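Local coordinates for peptide methionine sulfoxide reductase MsrA (Treponema denticola ATCC 35405, PDB 5FA9), which probably repairs oxidised proteins by reducing methionine sulfoxide back to methionine, as a fusion of an MsrA part and an MsrB part, at residues 218-224 with 235-239; 206-210 with 310-314. The protein carries 2 engineered substitutions. One frame throughout, in Å; residues are numbered along the deposited sequence.

Contact 1 (218-224 with 235-239)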
ATOM      1  N   PRO B 218      27.452  -3.047  -7.421  1.00 37.33           N
ATOM      2  CA  PRO B 218      26.779  -2.968  -6.118  1.00 33.93           C
ATOM      3  C   PRO B 218      25.632  -3.967  -5.989  1.00 36.70           C
ATOM      4  O   PRO B 218      24.831  -4.107  -6.912  1.00 34.10           O
ATOM      5  CB  PRO B 218      26.254  -1.528  -6.084  1.00 31.16           C
ATOM      6  CG  PRO B 218      27.170  -0.779  -6.986  1.00 41.02           C
ATOM      7  CD  PRO B 218      27.497  -1.737  -8.093  1.00 40.53           C
ATOM      8  N   LEU B 219      25.561  -4.650  -4.851  1.00 33.89           N
ATOM      9  CA  LEU B 219      24.535  -5.664  -4.631  1.00 32.67           C
ATOM     10  C   LEU B 219      23.670  -5.355  -3.413  1.00 40.52           C
ATOM     11  O   LEU B 219      22.456  -5.559  -3.438  1.00 33.08           O
ATOM     12  CB  LEU B 219      25.177  -7.043  -4.472  1.00 33.72           C
ATOM     13  CG  LEU B 219      26.004  -7.552  -5.652  1.00 36.99           C
ATOM     14  CD1 LEU B 219      26.671  -8.872  -5.302  1.00 40.35           C
ATOM     15  CD2 LEU B 219      25.135  -7.697  -6.890  1.00 32.75           C
ATOM     16  N   PHE B 220      24.295  -4.866  -2.346  1.00 33.44           N
ATOM     17  CA  PHE B 220      23.572  -4.582  -1.112  1.00 34.37           C
ATOM     18  C   PHE B 220      24.047  -3.295  -0.445  1.00 34.15           C
ATOM     19  O   PHE B 220      25.180  -2.857  -0.644  1.00 33.08           O
ATOM     20  CB  PHE B 220      23.707  -5.753  -0.136  1.00 42.92           C
ATOM     21  CG  PHE B 220      23.139  -7.043  -0.657  1.00 44.35           C
ATOM     22  CD1 PHE B 220      21.787  -7.320  -0.531  1.00 31.37           C
ATOM     23  CD2 PHE B 220      23.956  -7.978  -1.271  1.00 39.45           C
ATOM     24  CE1 PHE B 220      21.261  -8.505  -1.011  1.00 36.92           C
ATOM     25  CE2 PHE B 220      23.437  -9.164  -1.752  1.00 41.18           C
ATOM     26  CZ  PHE B 220      22.087  -9.428  -1.623  1.00 49.15           C
ATOM     27  N   SER B 221      23.162  -2.692   0.344  1.00 35.95           N
ATOM     28  CA  SER B 221      23.488  -1.491   1.103  1.00 35.85           C
ATOM     29  C   SER B 221      23.569  -1.791   2.596  1.00 33.98           C
ATOM     30  O   SER B 221      22.865  -2.665   3.101  1.00 33.00           O
ATOM     31  CB  SER B 221      22.451  -0.395   0.845  1.00 34.19           C
ATOM     32  OG  SER B 221      22.669   0.721   1.689  1.00 35.94           O
ATOM     33  N   SER B 222      24.432  -1.061   3.297  1.00 35.79           N
ATOM     34  CA  SER B 222      24.581  -1.219   4.740  1.00 37.61           C
ATOM     35  C   SER B 222      23.293  -0.861   5.475  1.00 36.07           C
ATOM     36  O   SER B 222      23.064  -1.306   6.600  1.00 36.87           O
ATOM     37  CB  SER B 222      25.733  -0.356   5.258  1.00 37.95           C
ATOM     38  OG  SER B 222      25.514   1.014   4.967  1.00 36.56           O
ATOM     39  N   LEU B 223      22.458  -0.051   4.832  1.00 30.58           N
ATOM     40  CA  LEU B 223      21.196   0.385   5.419  1.00 39.29           C
ATOM     41  C   LEU B 223      20.215  -0.775   5.564  1.00 31.24           C
ATOM     42  O   LEU B 223      19.331  -0.750   6.420  1.00 35.59           O
ATOM     43  CB  LEU B 223      20.571   1.492   4.565  1.00 39.59           C
ATOM     44  CG  LEU B 223      19.303   2.162   5.101  1.00 45.91           C
ATOM     45  CD1 LEU B 223      19.570   2.855   6.429  1.00 36.38           C
ATOM     46  CD2 LEU B 223      18.738   3.138   4.082  1.00 45.40           C
ATOM     47  N   ASN B 224      20.386  -1.796   4.733  1.00 33.35           N
ATOM     48  CA  ASN B 224      19.484  -2.940   4.731  1.00 36.28           C
ATOM     49  C   ASN B 224      20.070  -4.141   5.462  1.00 46.14           C
ATOM     50  O   ASN B 224      19.468  -5.214   5.496  1.00 42.75           O
ATOM     51  CB  ASN B 224      19.137  -3.325   3.293  1.00 36.63           C
ATOM     52  CG  ASN B 224      18.550  -2.170   2.510  1.00 41.44           C
ATOM     53  OD1 ASN B 224      17.590  -1.535   2.944  1.00 36.58           O
ATOM     54  ND2 ASN B 224      19.132  -1.884   1.351  1.00 38.78           N
ATOM     55  N   PHE B 235      20.665  -9.377   4.726  1.00 38.22           N
ATOM     56  CA  PHE B 235      20.067  -8.142   4.233  1.00 35.03           C
ATOM     57  C   PHE B 235      18.562  -8.308   4.039  1.00 42.93           C
ATOM     58  O   PHE B 235      18.073  -9.418   3.831  1.00 34.25           O
ATOM     59  CB  PHE B 235      20.727  -7.713   2.921  1.00 36.15           C
ATOM     60  CG  PHE B 235      22.213  -7.518   3.024  1.00 37.32           C
ATOM     61  CD1 PHE B 235      23.082  -8.573   2.802  1.00 40.69           C
ATOM     62  CD2 PHE B 235      22.742  -6.276   3.341  1.00 36.61           C
ATOM     63  CE1 PHE B 235      24.451  -8.396   2.897  1.00 37.50           C
ATOM     64  CE2 PHE B 235      24.109  -6.093   3.436  1.00 34.95           C
ATOM     65  CZ  PHE B 235      24.964  -7.155   3.213  1.00 39.03           C
ATOM     66  N   THR B 236      17.834  -7.198   4.114  1.00 37.22           N
ATOM     67  CA  THR B 236      16.381  -7.229   3.984  1.00 37.40           C
ATOM     68  C   THR B 236      15.944  -7.063   2.532  1.00 30.52           C
ATOM     69  O   THR B 236      14.815  -7.397   2.174  1.00 32.92           O
ATOM     70  CB  THR B 236      15.718  -6.132   4.835  1.00 35.18           C
ATOM     71  OG1 THR B 236      16.101  -4.842   4.339  1.00 41.70           O
ATOM     72  CG2 THR B 236      16.142  -6.258   6.290  1.00 27.71           C
ATOM     73  N   LYS B 237      16.846  -6.548   1.702  1.00 31.43           N
ATOM     74  CA  LYS B 237      16.563  -6.344   0.286  1.00 32.77           C
ATOM     75  C   LYS B 237      17.845  -6.109  -0.502  1.00 30.73           C
ATOM     76  O   LYS B 237      18.913  -5.910   0.076  1.00 29.86           O
ATOM     77  CB  LYS B 237      15.612  -5.161   0.088  1.00 29.00           C
ATOM     78  CG  LYS B 237      16.264  -3.803   0.301  1.00 36.56           C
ATOM     79  CD  LYS B 237      15.252  -2.675   0.183  1.00 31.77           C
ATOM     80  CE  LYS B 237      14.659  -2.606  -1.215  1.00 37.35           C
ATOM     81  NZ  LYS B 237      15.691  -2.312  -2.247  1.00 44.73           N
ATOM     82  N   ALA B 238      17.729  -6.133  -1.826  1.00 27.14           N
ATOM     83  CA  ALA B 238      18.844  -5.791  -2.698  1.00 32.48           C
ATOM     84  C   ALA B 238      18.942  -4.276  -2.829  1.00 39.83           C
ATOM     85  O   ALA B 238      17.972  -3.563  -2.565  1.00 34.81           O
ATOM     86  CB  ALA B 238      18.676  -6.438  -4.061  1.00 37.08           C
ATOM     87  N   ILE B 239      20.109  -3.782  -3.228  1.00 29.19           N
ATOM     88  CA  ILE B 239      20.310  -2.344  -3.351  1.00 32.95           C
ATOM     89  C   ILE B 239      19.483  -1.791  -4.515  1.00 38.44           C
ATOM     90  O   ILE B 239      18.974  -0.671  -4.447  1.00 41.97           O
ATOM     91  CB  ILE B 239      21.811  -1.990  -3.529  1.00 35.77           C
ATOM     92  CG1 ILE B 239      22.027  -0.479  -3.416  1.00 29.69           C
ATOM     93  CG2 ILE B 239      22.364  -2.530  -4.844  1.00 30.31           C
ATOM     94  CD1 ILE B 239      23.484  -0.076  -3.355  1.00 27.67           C
TER
HETATM   95  O   HOH W   1      20.385  -3.493  -0.021  1.00 31.06           O

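Contact 2 (206-210 with 310-314)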
ATOM      1  N   ALA B 206      29.365  -0.891   9.435  1.00 44.04           N
ATOM      2  CA  ALA B 206      29.849   0.351   8.894  1.00 45.09           C
ATOM      3  C   ALA B 206      29.004   0.783   7.713  1.00 50.97           C
ATOM      4  O   ALA B 206      28.388  -0.022   7.087  1.00 49.40           O
ATOM      5  CB  ALA B 206      31.314   0.235   8.514  1.00 20.00           C
ATOM      6  N   GLU B 207      28.955   2.072   7.446  1.00 50.06           N
ATOM      7  CA  GLU B 207      28.149   2.603   6.353  1.00 46.98           C
ATOM      8  C   GLU B 207      28.874   2.490   5.020  1.00 40.36           C
ATOM      9  O   GLU B 207      30.051   2.834   4.906  1.00 52.08           O
ATOM     10  CB  GLU B 207      27.772   4.061   6.618  1.00 44.57           C
ATOM     11  CG  GLU B 207      26.883   4.262   7.830  1.00 48.02           C
ATOM     12  CD  GLU B 207      26.478   5.709   8.016  1.00 67.66           C
ATOM     13  OE1 GLU B 207      25.326   6.052   7.676  1.00 71.44           O
ATOM     14  OE2 GLU B 207      27.312   6.505   8.497  1.00 62.56           O
ATOM     15  N   GLY B 208      28.157   2.006   4.012  1.00 41.23           N
ATOM     16  CA  GLY B 208      28.721   1.813   2.691  1.00 36.04           C
ATOM     17  C   GLY B 208      27.925   0.791   1.905  1.00 35.01           C
ATOM     18  O   GLY B 208      26.843   0.381   2.324  1.00 34.68           O
ATOM     19  N   ILE B 209      28.457   0.380   0.760  1.00 39.60           N
ATOM     20  CA  ILE B 209      27.788  -0.610  -0.073  1.00 42.46           C
ATOM     21  C   ILE B 209      28.588  -1.906  -0.149  1.00 39.94           C
ATOM     22  O   ILE B 209      29.808  -1.909   0.019  1.00 38.33           O
ATOM     23  CB  ILE B 209      27.551  -0.085  -1.502  1.00 35.97           C
ATOM     24  CG1 ILE B 209      28.874   0.331  -2.148  1.00 35.94           C
ATOM     25  CG2 ILE B 209      26.578   1.078  -1.486  1.00 37.90           C
ATOM     26  CD1 ILE B 209      28.741   0.743  -3.599  1.00 29.70           C
ATOM     27  N   TYR B 210      27.887  -3.004  -0.407  1.00 41.02           N
ATOM     28  CA  TYR B 210      28.536  -4.290  -0.613  1.00 33.30           C
ATOM     29  C   TYR B 210      28.497  -4.628  -2.094  1.00 36.15           C
ATOM     30  O   TYR B 210      27.431  -4.683  -2.708  1.00 36.75           O
ATOM     31  CB  TYR B 210      27.870  -5.380   0.227  1.00 35.12           C
ATOM     32  CG  TYR B 210      28.051  -5.170   1.713  1.00 41.51           C
ATOM     33  CD1 TYR B 210      27.184  -4.357   2.431  1.00 39.06           C
ATOM     34  CD2 TYR B 210      29.099  -5.774   2.395  1.00 39.72           C
ATOM     35  CE1 TYR B 210      27.351  -4.158   3.788  1.00 39.67           C
ATOM     36  CE2 TYR B 210      29.274  -5.581   3.751  1.00 36.30           C
ATOM     37  CZ  TYR B 210      28.398  -4.772   4.443  1.00 39.85           C
ATOM     38  OH  TYR B 210      28.569  -4.577   5.792  1.00 36.65           O
ATOM     39  N   TYR B 310      21.381   5.240  -1.554  1.00 31.58           N
ATOM     40  CA  TYR B 310      20.999   3.924  -1.053  1.00 31.84           C
ATOM     41  C   TYR B 310      21.597   3.670   0.328  1.00 34.62           C
ATOM     42  O   TYR B 310      21.103   2.835   1.085  1.00 32.35           O
ATOM     43  CB  TYR B 310      21.426   2.827  -2.029  1.00 31.18           C
ATOM     44  CG  TYR B 310      20.722   2.899  -3.365  1.00 32.03           C
ATOM     45  CD1 TYR B 310      19.373   2.585  -3.477  1.00 32.76           C
ATOM     46  CD2 TYR B 310      21.403   3.281  -4.512  1.00 32.80           C
ATOM     47  CE1 TYR B 310      18.722   2.651  -4.694  1.00 27.99           C
ATOM     48  CE2 TYR B 310      20.761   3.348  -5.736  1.00 25.33           C
ATOM     49  CZ  TYR B 310      19.422   3.032  -5.820  1.00 33.25           C
ATOM     50  OH  TYR B 310      18.779   3.099  -7.036  1.00 31.44           O
ATOM     51  N   VAL B 311      22.662   4.397   0.649  1.00 38.59           N
ATOM     52  CA  VAL B 311      23.282   4.310   1.966  1.00 34.71           C
ATOM     53  C   VAL B 311      22.684   5.358   2.898  1.00 39.97           C
ATOM     54  O   VAL B 311      22.320   5.058   4.035  1.00 36.54           O
ATOM     55  CB  VAL B 311      24.807   4.502   1.893  1.00 42.56           C
ATOM     56  CG1 VAL B 311      25.428   4.338   3.273  1.00 29.77           C
ATOM     57  CG2 VAL B 311      25.417   3.518   0.910  1.00 33.35           C
ATOM     58  N   LYS B 312      22.588   6.589   2.406  1.00 39.25           N
ATOM     59  CA  LYS B 312      22.020   7.687   3.181  1.00 39.86           C
ATOM     60  C   LYS B 312      20.882   8.363   2.423  1.00 33.16           C
ATOM     61  O   LYS B 312      21.101   9.350   1.720  1.00 39.25           O
ATOM     62  CB  LYS B 312      23.098   8.716   3.526  1.00 40.44           C
ATOM     63  CG  LYS B 312      24.184   8.207   4.457  1.00 44.83           C
ATOM     64  CD  LYS B 312      25.194   9.302   4.760  1.00 41.37           C
ATOM     65  CE  LYS B 312      26.285   8.809   5.695  1.00 51.59           C
ATOM     66  NZ  LYS B 312      25.796   8.695   7.096  1.00 56.38           N
ATOM     67  N   PRO B 313      19.660   7.826   2.562  1.00 32.08           N
ATOM     68  CA  PRO B 313      18.460   8.348   1.894  1.00 33.49           C
ATOM     69  C   PRO B 313      18.158   9.799   2.260  1.00 38.95           C
ATOM     70  O   PRO B 313      17.558  10.522   1.465  1.00 38.80           O
ATOM     71  CB  PRO B 313      17.345   7.419   2.391  1.00 32.41           C
ATOM     72  CG  PRO B 313      17.883   6.787   3.628  1.00 37.13           C
ATOM     73  CD  PRO B 313      19.354   6.659   3.406  1.00 30.64           C
ATOM     74  N   THR B 314      18.571  10.213   3.454  1.00 37.10           N
ATOM     75  CA  THR B 314      18.378  11.587   3.899  1.00 40.48           C
ATOM     76  C   THR B 314      19.720  12.254   4.179  1.00 39.97           C
ATOM     77  O   THR B 314      19.801  13.212   4.948  1.00 42.72           O
ATOM     78  CB  THR B 314      17.499  11.658   5.163  1.00 45.88           C
ATOM     79  OG1 THR B 314      18.103  10.890   6.212  1.00 38.52           O
ATOM     80  CG2 THR B 314      16.108  11.113   4.877  1.00 32.70           C
TER

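Contact 1 (218-224 with 235-239)
F220 and F235 form an offset stack at the tight end of this contact. Their ring centroids are 4.5 Å apart and the planes are tilted by 17°. The overlap is partial. F220 CB, not its ring, sits over the centre of the F235 face, 3.6 Å from the centroid, in a CH-pi contact. F220 CG lies anti to its carbonyl carbon (chi1 -61°), which carries its ring past the rim of F235 toward K237. K237 O then meets the edge of the F220 ring, with F220 CD1 3.3 Å away. Y210 meets the F235 ring edge-to-face. I239 closes the other end of the packed side. Its CG2 rests against the backbone carbonyl of L219, and its CD1 approaches P218 CB. I239 N donates a nearly straight bond to L219 O (3.0 Å), from above the carbonyl plane.

Both segments belong to the SelR (MsrB) part of the fusion. Strand 218-221 is an outer strand of a three-stranded antiparallel sheet. L219 and F220 both face Y210 there, a classic beta bulge. The strand ends in an ST turn, in which S221 OG accepts from L223 N and also bonds Y310 O.

Between the two segments lies a water. It accepts from S221 N and donates to K237 O (2.8 Å), so it links the backbone of S221 to that of K237. N224 ND2 is also close to it, but doubtfully so.

The looser side is at N224, which is partly exposed. K237 CG sits over a face of the N224 amide, 3.6 Å from N224 CG. N224 O accepts from T236 N at 2.9 Å, a more bent bond. A bound dithiothreitol, probably from the crystallisation liquor, lies near the T236 side chain.

Contact 2 (206-210 with 310-314)
K312 NZ reaches the carboxylate of E207, a residue exposed to solvent, and makes a salt bridge with it. K312 NZ donates to E207 OE1 at 2.7 Å. It meets that oxygen on the syn side, 27° out of the carboxylate plane. A second, weak bond runs from K312 NZ to E207 OE2 at 3.0 Å. One ammonium thus serves both carboxylate oxygens. The K312 chain is extended up to CE, and a bend at chi4 (-75°) turns NZ to E207. The two side chains cross at about a right angle. K312 also makes a cation-pi contact with Y296, so its charge has a second partner.

Inward of this pair the contact is apolar. V311 CG2 meets I209 CG2 at 3.6 Å, and V311 CG1 lies 3.7 Å from G208 N. M299 of helix 296-299 touches both I209 and V311.

The contact joins strand 208-212, the middle strand of a three-stranded antiparallel sheet, to the short, weakly bonded helix 308-311 and the loop after it. At phi 158° a CB on G208 would press against E207 O, so this conformation suits glycine.

Backbone polar atoms of 206-210 find partners elsewhere. G208 N donates to S222 OG. E207 has a backbone hydrogen bond with Y296, and I209 has one with I294 on a neighbouring strand. On the helix side, Y310 OH bonds Y163 OH.

Overall arrangement
The centres of the two contacts are about 9 Å apart, and the contacts touch. Along the chain, contact 1 is nested inside the long loop that contact 2 closes. They share one antiparallel sheet: strand 208-212 of contact 2 is followed in the chain by strand 218-221 of contact 1, its neighbour in the sheet. F220 O and Y210 N lie 2.7 Å apart across this pair. I239 O of contact 1 also packs on Y310 CE1, at 3.3 Å. The segment 310-314 near the chain end is thus held against the MsrB part. Its Y310, P313 and T314 also touch helices 65-74 or 104-115 of the MsrA part, so it lies where the two parts meet.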